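PDB 4XJ6: VC0179-like protein from Escherichia coli, which probably makes cyclic GMP-AMP from nucleoside triphosphates, as a bacterial homologue of cyclic GMP-AMP synthase that holds its nucleotides and magnesium in a nucleotidyltransferase-type active site. Local coordinates for residues Q104-T109 and Y135-V140; V192-I197 and N242-E247; E261-E266 and L300-V305. One frame throughout, in Å; residues are numbered along the deposited sequence.

Interaction 1 of 3, residues Q104-T109 and Y135-V140; sequences QPRFWT and YMPMTV
One face of the Tyr135 ring receives the edge of the Trp108 indole, with CE3 of Trp108 3.5 Å from CD1 of Tyr135, while the carbonyl oxygens of Arg106 and Trp108 lie near the plane of the phenol ring, at its rim. The two side chains form a T-shaped (edge-to-face) pair on the central sheet of the nucleotidyltransferase domain, with the planes at 64°. Trp108 in turn has the CB of Arg106 over one face of its indole. Both aromatic side chains have CG anti to the carbonyl carbon (chi1 -68° for Trp108 and -64° for Tyr135), which sets each ring beside its own backbone N; on that side of the sheet the two rings meet.

Strand 106-110 runs antiparallel to strand 128-138, and Arg106 and Tyr135 are a hydrogen-bonded pair joined twice: Arg106 N to Tyr135 O and Tyr135 N to Arg106 O, both 2.7 Å. Just before the strand, Pro105 has no N-H to offer, but its CA approaches the same Tyr135 O at 3.2 Å in a CA-H...O contact. Pro137, which has no N-H to place opposite the carbonyl, sets its ring carbon CD 3.4 Å from Gln104 O. On its other side strand 128-138 meets strand 188-198, and Tyr135 stacks there on Tyr195, so an aromatic residue at this position can serve two neighbours. The Arg106 chain bends at chi2, and its NH1 donates a hydrogen bond to Gln104 O, 3.3 Å away. At the hydroxyl end of Tyr135, one water bridges Tyr135 OH, at 2.6 Å, and Trp108 O.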
loop_
_atom_site.group_PDB
_atom_site.type_symbol
_atom_site.label_atom_id
_atom_site.label_comp_id
_atom_site.label_asym_id
_atom_site.label_seq_id
_atom_site.Cartn_x
_atom_site.Cartn_y
_atom_site.Cartn_z
ATOM N N GLN A 104 14.468 -14.279 13.556
ATOM C CA GLN A 104 13.199 -14.540 12.890
ATOM C C GLN A 104 12.740 -13.298 12.133
ATOM O O GLN A 104 13.082 -12.180 12.514
ATOM C CB GLN A 104 12.125 -14.962 13.899
ATOM C CG GLN A 104 12.202 -16.412 14.340
ATOM C CD GLN A 104 10.834 -16.993 14.645
ATOM O OE1 GLN A 104 10.159 -17.522 13.759
ATOM N NE2 GLN A 104 10.415 -16.897 15.901
ATOM N N PRO A 105 11.968 -13.490 11.052
ATOM C CA PRO A 105 11.388 -12.336 10.357
ATOM C C PRO A 105 10.369 -11.603 11.227
ATOM O O PRO A 105 9.660 -12.243 12.005
ATOM C CB PRO A 105 10.710 -12.964 9.135
ATOM C CG PRO A 105 10.461 -14.380 9.523
ATOM C CD PRO A 105 11.624 -14.761 10.391
ATOM N N ARG A 106 10.309 -10.282 11.110
ATOM C CA ARG A 106 9.289 -9.506 11.804
ATOM C C ARG A 106 8.272 -8.987 10.796
ATOM O O ARG A 106 8.565 -8.893 9.604
ATOM C CB ARG A 106 9.915 -8.348 12.583
ATOM C CG ARG A 106 10.056 -8.597 14.079
ATOM C CD ARG A 106 11.139 -9.624 14.385
ATOM N NE ARG A 106 11.321 -9.799 15.824
ATOM C CZ ARG A 106 12.290 -10.525 16.374
ATOM N NH1 ARG A 106 13.181 -11.146 15.608
ATOM N NH2 ARG A 106 12.375 -10.628 17.693
ATOM N N PHE A 107 7.076 -8.658 11.272
ATOM C CA PHE A 107 6.013 -8.185 10.392
ATOM C C PHE A 107 5.381 -6.906 10.925
ATOM O O PHE A 107 4.949 -6.848 12.075
ATOM C CB PHE A 107 4.942 -9.264 10.215
ATOM C CG PHE A 107 5.481 -10.580 9.736
ATOM C CD1 PHE A 107 5.671 -10.816 8.384
ATOM C CD2 PHE A 107 5.795 -11.584 10.637
ATOM C CE1 PHE A 107 6.165 -12.025 7.942
ATOM C CE2 PHE A 107 6.288 -12.795 10.199
ATOM C CZ PHE A 107 6.473 -13.017 8.850
ATOM N N TRP A 108 5.342 -5.881 10.081
ATOM C CA TRP A 108 4.720 -4.611 10.432
ATOM C C TRP A 108 3.969 -4.043 9.238
ATOM O O TRP A 108 4.516 -3.933 8.141
ATOM C CB TRP A 108 5.765 -3.606 10.931
ATOM C CG TRP A 108 6.376 -3.983 12.247
ATOM C CD1 TRP A 108 5.723 -4.149 13.432
ATOM C CD2 TRP A 108 7.763 -4.227 12.515
ATOM N NE1 TRP A 108 6.615 -4.490 14.420
ATOM C CE2 TRP A 108 7.876 -4.545 13.882
ATOM C CE3 TRP A 108 8.924 -4.212 11.731
ATOM C CZ2 TRP A 108 9.094 -4.843 14.486
ATOM C CZ3 TRP A 108 10.135 -4.510 12.332
ATOM C CH2 TRP A 108 10.210 -4.821 13.697
ATOM N N THR A 109 2.710 -3.685 9.461
ATOM C CA THR A 109 1.869 -3.134 8.407
ATOM C C THR A 109 2.204 -1.669 8.133
ATOM O O THR A 109 2.367 -0.870 9.056
ATOM C CB THR A 109 0.375 -3.260 8.766
ATOM O OG1 THR A 109 0.070 -4.628 9.063
ATOM C CG2 THR A 109 -0.497 -2.794 7.615
ATOM N N TYR A 135 10.200 -8.080 7.624
ATOM C CA TYR A 135 11.489 -7.504 7.989
ATOM C C TYR A 135 12.450 -8.569 8.508
ATOM O O TYR A 135 12.116 -9.323 9.422
ATOM C CB TYR A 135 11.308 -6.416 9.049
ATOM C CG TYR A 135 10.516 -5.209 8.596
ATOM C CD1 TYR A 135 9.138 -5.273 8.433
ATOM C CD2 TYR A 135 11.146 -3.996 8.361
ATOM C CE1 TYR A 135 8.415 -4.169 8.030
ATOM C CE2 TYR A 135 10.432 -2.886 7.958
ATOM C CZ TYR A 135 9.068 -2.977 7.796
ATOM O OH TYR A 135 8.348 -1.876 7.396
ATOM N N MET A 136 13.646 -8.624 7.935
ATOM C CA MET A 136 14.654 -9.570 8.396
ATOM C C MET A 136 15.817 -8.853 9.070
ATOM O O MET A 136 16.566 -8.128 8.418
ATOM C CB MET A 136 15.177 -10.417 7.235
ATOM C CG MET A 136 16.163 -11.498 7.655
ATOM S SD MET A 136 15.439 -12.681 8.807
ATOM C CE MET A 136 16.866 -13.682 9.216
ATOM N N PRO A 137 15.966 -9.049 10.388
ATOM C CA PRO A 137 17.117 -8.530 11.132
ATOM C C PRO A 137 18.420 -9.180 10.670
ATOM O O PRO A 137 18.508 -10.405 10.593
ATOM C CB PRO A 137 16.798 -8.904 12.584
ATOM C CG PRO A 137 15.324 -9.131 12.611
ATOM C CD PRO A 137 14.991 -9.706 11.272
ATOM N N MET A 138 19.422 -8.363 10.368
ATOM C CA MET A 138 20.684 -8.875 9.863
ATOM C C MET A 138 21.767 -7.819 9.973
ATOM O O MET A 138 21.486 -6.659 10.267
ATOM C CB MET A 138 20.543 -9.314 8.405
ATOM C CG MET A 138 20.377 -8.149 7.443
ATOM S SD MET A 138 20.122 -8.658 5.735
ATOM C CE MET A 138 18.520 -9.448 5.853
ATOM N N THR A 139 23.009 -8.222 9.734
ATOM C CA THR A 139 24.086 -7.255 9.584
ATOM C C THR A 139 23.804 -6.410 8.345
ATOM O O THR A 139 23.610 -6.941 7.249
ATOM C CB THR A 139 25.468 -7.925 9.450
ATOM O OG1 THR A 139 25.751 -8.685 10.631
ATOM C CG2 THR A 139 26.545 -6.875 9.263
ATOM N N VAL A 140 23.762 -5.095 8.522
ATOM C CA VAL A 140 23.586 -4.184 7.397
ATOM C C VAL A 140 24.791 -3.261 7.274
ATOM O O VAL A 140 24.981 -2.348 8.080
ATOM C CB VAL A 140 22.300 -3.343 7.530
ATOM C CG1 VAL A 140 22.236 -2.280 6.433
ATOM C CG2 VAL A 140 21.073 -4.246 7.487
HETATM O O HOH W 1 5.932 -2.265 6.607
#

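Interaction 2 of 3, residues V192-I197 and N242-E247; sequences VPMYAI and NLALRE. With GH3 (3'-deoxy-guanosine-5'-triphosphate), chain E.
Strands 194-197 and 242-244 run antiparallel, their axes 4.7 Å apart at closest approach, with Tyr195 and Leu243 a non-hydrogen-bonded pair and Ala196 and Asn242 a hydrogen-bonded one. Ala196 and Asn242 exchange two backbone bonds, and Ala244 N adds one to Met194 O (2.9 Å). Beyond it, a water continues the link from Met194 N to Ala244 O.

On the nucleotide side, Leu243 CD1 sits over one face of the Tyr195 ring in a CH-pi contact, 3.9 Å from the centroid, and also touches Pro193 CB at 3.7 Å. Leu243 has CG anti to the backbone N (chi1 -179°), and its branches divide from there: CD1 goes to the tyrosine and CD2 to C2 of the guanine, 3.7 Å away. The guanine N2 approaches Tyr195 at its edge, in the ring plane, and donates a hydrogen bond to Tyr195 OH, modelled rather short at 2.5 Å, while Gln110 is a second partner of that hydroxyl. Small Ala196 and Ala244 suit the opposite face, where Trp252 packs against both. Tyr195 and Leu243 thus turn a buried strand pair into one wall of the guanine pocket of one bound nucleotide in a nucleotidyltransferase active site.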
loop_
_atom_site.group_PDB
_atom_site.type_symbol
_atom_site.label_atom_id
_atom_site.label_comp_id
_atom_site.label_asym_id
_atom_site.label_seq_id
_atom_site.Cartn_x
_atom_site.Cartn_y
_atom_site.Cartn_z
ATOM N N VAL A 192 3.366 -7.643 0.128
ATOM C CA VAL A 192 4.441 -8.031 1.033
ATOM C C VAL A 192 5.788 -7.490 0.562
ATOM O O VAL A 192 6.559 -8.197 -0.091
ATOM C CB VAL A 192 4.539 -9.562 1.175
ATOM C CG1 VAL A 192 5.491 -9.931 2.307
ATOM C CG2 VAL A 192 3.156 -10.164 1.407
ATOM N N PRO A 193 6.072 -6.220 0.877
ATOM C CA PRO A 193 7.420 -5.710 0.622
ATOM C C PRO A 193 8.416 -6.377 1.566
ATOM O O PRO A 193 8.088 -6.619 2.727
ATOM C CB PRO A 193 7.288 -4.212 0.902
ATOM C CG PRO A 193 6.142 -4.105 1.853
ATOM C CD PRO A 193 5.186 -5.195 1.458
ATOM N N MET A 194 9.605 -6.692 1.066
ATOM C CA MET A 194 10.614 -7.370 1.872
ATOM C C MET A 194 11.705 -6.402 2.308
ATOM O O MET A 194 12.322 -5.736 1.478
ATOM C CB MET A 194 11.225 -8.537 1.092
ATOM C CG MET A 194 12.306 -9.290 1.850
ATOM S SD MET A 194 11.636 -10.314 3.169
ATOM C CE MET A 194 12.986 -10.264 4.344
ATOM N N TYR A 195 11.944 -6.329 3.614
ATOM C CA TYR A 195 12.918 -5.389 4.155
ATOM C C TYR A 195 14.084 -6.063 4.857
ATOM O O TYR A 195 13.935 -7.125 5.459
ATOM C CB TYR A 195 12.249 -4.428 5.137
ATOM C CG TYR A 195 11.180 -3.557 4.532
ATOM C CD1 TYR A 195 11.494 -2.323 3.976
ATOM C CD2 TYR A 195 9.852 -3.962 4.527
ATOM C CE1 TYR A 195 10.519 -1.519 3.426
ATOM C CE2 TYR A 195 8.866 -3.165 3.983
ATOM C CZ TYR A 195 9.206 -1.945 3.433
ATOM O OH TYR A 195 8.230 -1.144 2.884
ATOM N N ALA A 196 15.243 -5.418 4.777
ATOM C CA ALA A 196 16.389 -5.779 5.597
ATOM C C ALA A 196 16.670 -4.647 6.578
ATOM O O ALA A 196 16.692 -3.476 6.198
ATOM C CB ALA A 196 17.605 -6.060 4.736
ATOM N N ILE A 197 16.864 -5.002 7.845
ATOM C CA ILE A 197 17.094 -4.018 8.901
ATOM C C ILE A 197 18.214 -4.483 9.834
ATOM O O ILE A 197 18.447 -5.687 9.962
ATOM C CB ILE A 197 15.808 -3.762 9.718
ATOM C CG1 ILE A 197 15.217 -5.082 10.219
ATOM C CG2 ILE A 197 14.788 -3.007 8.882
ATOM C CD1 ILE A 197 13.960 -4.917 11.053
ATOM N N ASN A 242 16.263 -1.214 4.418
ATOM C CA ASN A 242 16.448 -1.501 3.001
ATOM C C ASN A 242 15.309 -2.310 2.384
ATOM O O ASN A 242 14.974 -3.397 2.856
ATOM C CB ASN A 242 17.773 -2.235 2.790
ATOM C CG ASN A 242 18.972 -1.309 2.883
ATOM O OD1 ASN A 242 19.506 -0.866 1.867
ATOM N ND2 ASN A 242 19.393 -1.002 4.105
ATOM N N LEU A 243 14.719 -1.772 1.321
ATOM C CA LEU A 243 13.673 -2.468 0.581
ATOM C C LEU A 243 14.277 -3.303 -0.544
ATOM O O LEU A 243 15.059 -2.799 -1.351
ATOM C CB LEU A 243 12.662 -1.472 0.012
ATOM C CG LEU A 243 11.482 -2.036 -0.778
ATOM C CD1 LEU A 243 10.648 -2.944 0.113
ATOM C CD2 LEU A 243 10.639 -0.908 -1.367
ATOM N N ALA A 244 13.917 -4.582 -0.593
ATOM C CA ALA A 244 14.394 -5.457 -1.657
ATOM C C ALA A 244 13.555 -5.265 -2.919
ATOM O O ALA A 244 12.335 -5.428 -2.895
ATOM C CB ALA A 244 14.364 -6.909 -1.207
ATOM N N LEU A 245 14.217 -4.913 -4.016
ATOM C CA LEU A 245 13.531 -4.624 -5.273
ATOM C C LEU A 245 13.460 -5.852 -6.178
ATOM O O LEU A 245 14.369 -6.682 -6.196
ATOM C CB LEU A 245 14.223 -3.471 -5.998
ATOM C CG LEU A 245 14.316 -2.172 -5.197
ATOM C CD1 LEU A 245 15.102 -1.124 -5.961
ATOM C CD2 LEU A 245 12.928 -1.659 -4.863
ATOM N N ARG A 246 12.373 -5.956 -6.934
ATOM C CA ARG A 246 12.103 -7.147 -7.731
ATOM C C ARG A 246 12.309 -6.914 -9.223
ATOM O O ARG A 246 12.528 -7.860 -9.979
ATOM C CB ARG A 246 10.676 -7.634 -7.469
ATOM C CG ARG A 246 10.457 -8.158 -6.059
ATOM C CD ARG A 246 8.983 -8.409 -5.785
ATOM N NE ARG A 246 8.773 -9.093 -4.512
ATOM C CZ ARG A 246 8.643 -10.409 -4.386
ATOM N NH1 ARG A 246 8.699 -11.184 -5.458
ATOM N NH2 ARG A 246 8.454 -10.948 -3.189
ATOM N N GLU A 247 12.238 -5.657 -9.645
ATOM C CA GLU A 247 12.428 -5.309 -11.049
ATOM C C GLU A 247 13.478 -4.214 -11.208
ATOM O O GLU A 247 13.709 -3.425 -10.293
ATOM C CB GLU A 247 11.103 -4.867 -11.675
ATOM C CG GLU A 247 10.018 -5.935 -11.650
ATOM C CD GLU A 247 10.384 -7.153 -12.475
ATOM O OE1 GLU A 247 11.040 -6.984 -13.523
ATOM O OE2 GLU A 247 10.019 -8.279 -12.074
HETATM O O3A GH3 E . 1.885 -1.098 -6.983
HETATM P PA GH3 E . 3.416 -0.726 -6.656
HETATM O O1A GH3 E . 3.571 0.775 -6.697
HETATM O O2A GH3 E . 4.384 -1.407 -7.597
HETATM O "O5'" GH3 E . 3.619 -1.231 -5.141
HETATM C "C5'" GH3 E . 2.505 -1.429 -4.299
HETATM C "C4'" GH3 E . 2.993 -1.683 -2.881
HETATM O "O4'" GH3 E . 4.401 -1.598 -2.847
HETATM C "C3'" GH3 E . 2.488 -0.674 -1.863
HETATM C "C2'" GH3 E . 3.634 -0.572 -0.868
HETATM O "O2'" GH3 E . 3.402 -1.425 0.230
HETATM C "C1'" GH3 E . 4.862 -1.054 -1.622
HETATM N N9 GH3 E . 5.690 0.107 -1.977
HETATM C C8 GH3 E . 5.594 0.774 -3.172
HETATM N N7 GH3 E . 6.499 1.773 -3.175
HETATM C C5 GH3 E . 7.177 1.744 -2.006
HETATM C C6 GH3 E . 8.200 2.543 -1.519
HETATM O O6 GH3 E . 8.632 3.469 -2.204
HETATM N N1 GH3 E . 8.725 2.294 -0.271
HETATM C C2 GH3 E . 8.228 1.253 0.484
HETATM N N2 GH3 E . 8.744 1.021 1.692
HETATM N N3 GH3 E . 7.206 0.459 -0.009
HETATM C C4 GH3 E . 6.686 0.699 -1.237
HETATM O O HOH W 2 8.727 -8.423 -1.864
HETATM O O HOH W 3 10.065 -6.088 -1.710
#

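Interaction 3 of 3, residues E261-E266 and L300-V305; sequences EDWFNE and LMTAVV
The methyl end of Met301 lies squarely over the Phe264 ring, CE 3.5 Å from the centroid and only 11° off the ring normal. This is a CH-pi contact. The sulfur stands farther out above the same face, 5.0 Å from the centroid, completing a Met-aromatic pair. A thioether suits the place because its flexible, polarisable chain can set a methyl over an aromatic face: the bend at chi3 turns CE from the line of the chain onto the phenyl group.

Beside this pair Trp263 pushes the outer rim of its six-membered ring toward helix 297-310. Its CZ2 is 3.4 Å from Val305 CG2, and its CH2 is 3.6 Å from Thr302 OG1; the backbone carbon of Met301 lies at the ring edge, 4.0 Å from CH2. With chi1 at 158°, CG of Trp263 stands anti to the backbone N, and the long indole reaches across to the neighbouring helix. The short, branched Val305 and Thr302 suit the receiving side, since they meet the ring rim close to their own backbone. Thr302 OG1 is not held by the indole: it bonds to Ile298 O, one turn earlier in its own helix, which satisfies a buried hydroxyl.

Farther out, Tyr115 meets Phe264 edge-to-face and also touches Met301, while Pro340 lies against both Trp263 and Thr302. The result is an apolar helix-helix contact near the active site, with the Met301 side chain about 4 Å, nearest atoms, from a bound nucleotide. The two helix segments are 11.5 Å apart at the axes and inclined at 36°, wide enough for aromatic side chains to fill the interval. Leu275 of helix 274-289 packs on Phe264, Val304 and Val305, and helix 318-335 packs on Leu300, Ala303 and Val304 of helix 297-310.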
loop_
_atom_site.group_PDB
_atom_site.type_symbol
_atom_site.label_atom_id
_atom_site.label_comp_id
_atom_site.label_asym_id
_atom_site.label_seq_id
_atom_site.Cartn_x
_atom_site.Cartn_y
_atom_site.Cartn_z
ATOM N N GLU A 261 4.525 7.225 7.320
ATOM C CA GLU A 261 3.579 7.049 8.415
ATOM C C GLU A 261 3.692 8.191 9.422
ATOM O O GLU A 261 2.684 8.796 9.799
ATOM C CB GLU A 261 3.809 5.706 9.112
ATOM C CG GLU A 261 2.957 5.508 10.353
ATOM C CD GLU A 261 3.134 4.135 10.976
ATOM O OE1 GLU A 261 3.854 3.295 10.394
ATOM O OE2 GLU A 261 2.547 3.900 12.053
ATOM N N ASP A 262 4.920 8.483 9.844
ATOM C CA ASP A 262 5.175 9.571 10.781
ATOM C C ASP A 262 4.769 10.916 10.198
ATOM O O ASP A 262 4.197 11.750 10.893
ATOM C CB ASP A 262 6.651 9.615 11.179
ATOM C CG ASP A 262 7.051 8.458 12.069
ATOM O OD1 ASP A 262 6.150 7.800 12.627
ATOM O OD2 ASP A 262 8.268 8.216 12.212
ATOM N N TRP A 263 5.066 11.119 8.919
ATOM C CA TRP A 263 4.743 12.372 8.252
ATOM C C TRP A 263 3.241 12.608 8.166
ATOM O O TRP A 263 2.768 13.725 8.384
ATOM C CB TRP A 263 5.345 12.399 6.848
ATOM C CG TRP A 263 4.659 13.356 5.928
ATOM C CD1 TRP A 263 4.885 14.695 5.823
ATOM C CD2 TRP A 263 3.634 13.044 4.977
ATOM N NE1 TRP A 263 4.066 15.238 4.864
ATOM C CE2 TRP A 263 3.288 14.245 4.330
ATOM C CE3 TRP A 263 2.978 11.866 4.609
ATOM C CZ2 TRP A 263 2.316 14.302 3.336
ATOM C CZ3 TRP A 263 2.012 11.925 3.622
ATOM C CH2 TRP A 263 1.689 13.136 2.997
ATOM N N PHE A 264 2.493 11.556 7.844
ATOM C CA PHE A 264 1.049 11.678 7.683
ATOM C C PHE A 264 0.353 11.864 9.025
ATOM O O PHE A 264 -0.570 12.670 9.142
ATOM C CB PHE A 264 0.470 10.460 6.958
ATOM C CG PHE A 264 -1.002 10.568 6.695
ATOM C CD1 PHE A 264 -1.500 11.612 5.936
ATOM C CD2 PHE A 264 -1.890 9.635 7.210
ATOM C CE1 PHE A 264 -2.852 11.724 5.692
ATOM C CE2 PHE A 264 -3.247 9.745 6.966
ATOM C CZ PHE A 264 -3.724 10.794 6.205
ATOM N N ASN A 265 0.793 11.118 10.035
ATOM C CA ASN A 265 0.228 11.242 11.374
ATOM C C ASN A 265 0.478 12.630 11.951
ATOM O O ASN A 265 -0.398 13.211 12.587
ATOM C CB ASN A 265 0.798 10.165 12.300
ATOM C CG ASN A 265 0.178 8.800 12.055
ATOM O OD1 ASN A 265 -1.013 8.695 11.758
ATOM N ND2 ASN A 265 0.981 7.750 12.173
ATOM N N GLU A 266 1.672 13.163 11.709
ATOM C CA GLU A 266 2.007 14.512 12.148
ATOM C C GLU A 266 1.163 15.543 11.406
ATOM O O GLU A 266 0.782 16.570 11.968
ATOM C CB GLU A 266 3.494 14.798 11.932
ATOM C CG GLU A 266 3.953 16.147 12.467
ATOM C CD GLU A 266 3.908 16.218 13.981
ATOM O OE1 GLU A 266 4.015 15.156 14.631
ATOM O OE2 GLU A 266 3.762 17.334 14.519
ATOM N N LEU A 300 -1.726 11.655 -3.751
ATOM C CA LEU A 300 -2.975 12.313 -3.393
ATOM C C LEU A 300 -2.896 12.895 -1.989
ATOM O O LEU A 300 -3.289 14.037 -1.755
ATOM C CB LEU A 300 -4.148 11.336 -3.486
ATOM C CG LEU A 300 -4.679 11.010 -4.882
ATOM C CD1 LEU A 300 -5.870 10.065 -4.794
ATOM C CD2 LEU A 300 -5.054 12.288 -5.613
ATOM N N MET A 301 -2.391 12.092 -1.058
ATOM C CA MET A 301 -2.229 12.520 0.326
ATOM C C MET A 301 -1.295 13.723 0.435
ATOM O O MET A 301 -1.597 14.690 1.130
ATOM C CB MET A 301 -1.695 11.371 1.184
ATOM C CG MET A 301 -2.675 10.223 1.367
ATOM S SD MET A 301 -1.874 8.690 1.870
ATOM C CE MET A 301 -1.402 9.069 3.557
ATOM N N THR A 302 -0.164 13.656 -0.262
ATOM C CA THR A 302 0.842 14.714 -0.205
ATOM C C THR A 302 0.327 16.014 -0.808
ATOM O O THR A 302 0.625 17.099 -0.313
ATOM C CB THR A 302 2.133 14.300 -0.937
ATOM O OG1 THR A 302 2.555 13.010 -0.475
ATOM C CG2 THR A 302 3.241 15.317 -0.687
ATOM N N ALA A 303 -0.444 15.900 -1.882
ATOM C CA ALA A 303 -1.012 17.076 -2.529
ATOM C C ALA A 303 -2.031 17.750 -1.617
ATOM O O ALA A 303 -2.085 18.976 -1.534
ATOM C CB ALA A 303 -1.652 16.701 -3.853
ATOM N N VAL A 304 -2.828 16.941 -0.925
ATOM C CA VAL A 304 -3.889 17.453 -0.064
ATOM C C VAL A 304 -3.322 18.192 1.146
ATOM O O VAL A 304 -3.787 19.283 1.484
ATOM C CB VAL A 304 -4.821 16.319 0.412
ATOM C CG1 VAL A 304 -5.700 16.779 1.570
ATOM C CG2 VAL A 304 -5.675 15.816 -0.748
ATOM N N VAL A 305 -2.314 17.610 1.792
ATOM C CA VAL A 305 -1.721 18.249 2.960
ATOM C C VAL A 305 -0.984 19.522 2.553
ATOM O O VAL A 305 -0.898 20.462 3.337
ATOM C CB VAL A 305 -0.745 17.315 3.718
ATOM C CG1 VAL A 305 -1.390 15.970 4.005
ATOM C CG2 VAL A 305 0.540 17.131 2.943
#

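Overall arrangement
Interactions 1 and 2 belong to one mixed sheet, because strands 128-138 and 188-198 are neighbours in it: Met136 N probably bonds to Tyr195 O, and Met138 N to Ile197 O. Their centres are about 10 Å apart. Interaction 3 stands about 25 Å and 23 Å, centre to centre, from interactions 1 and 2, and joins two helices without any hydrogen bond between the segments. Interaction 1 is partly exposed, at the sheet's margin, whereas interactions 2 and 3 are buried. The sheet contacts combine backbone bonds with aromatic packing; the helix pair relies mainly on aromatic and apolar side chains. Bound nucleotide touches interaction 2 directly, and Met301 of interaction 3 comes within about 4 Å of one.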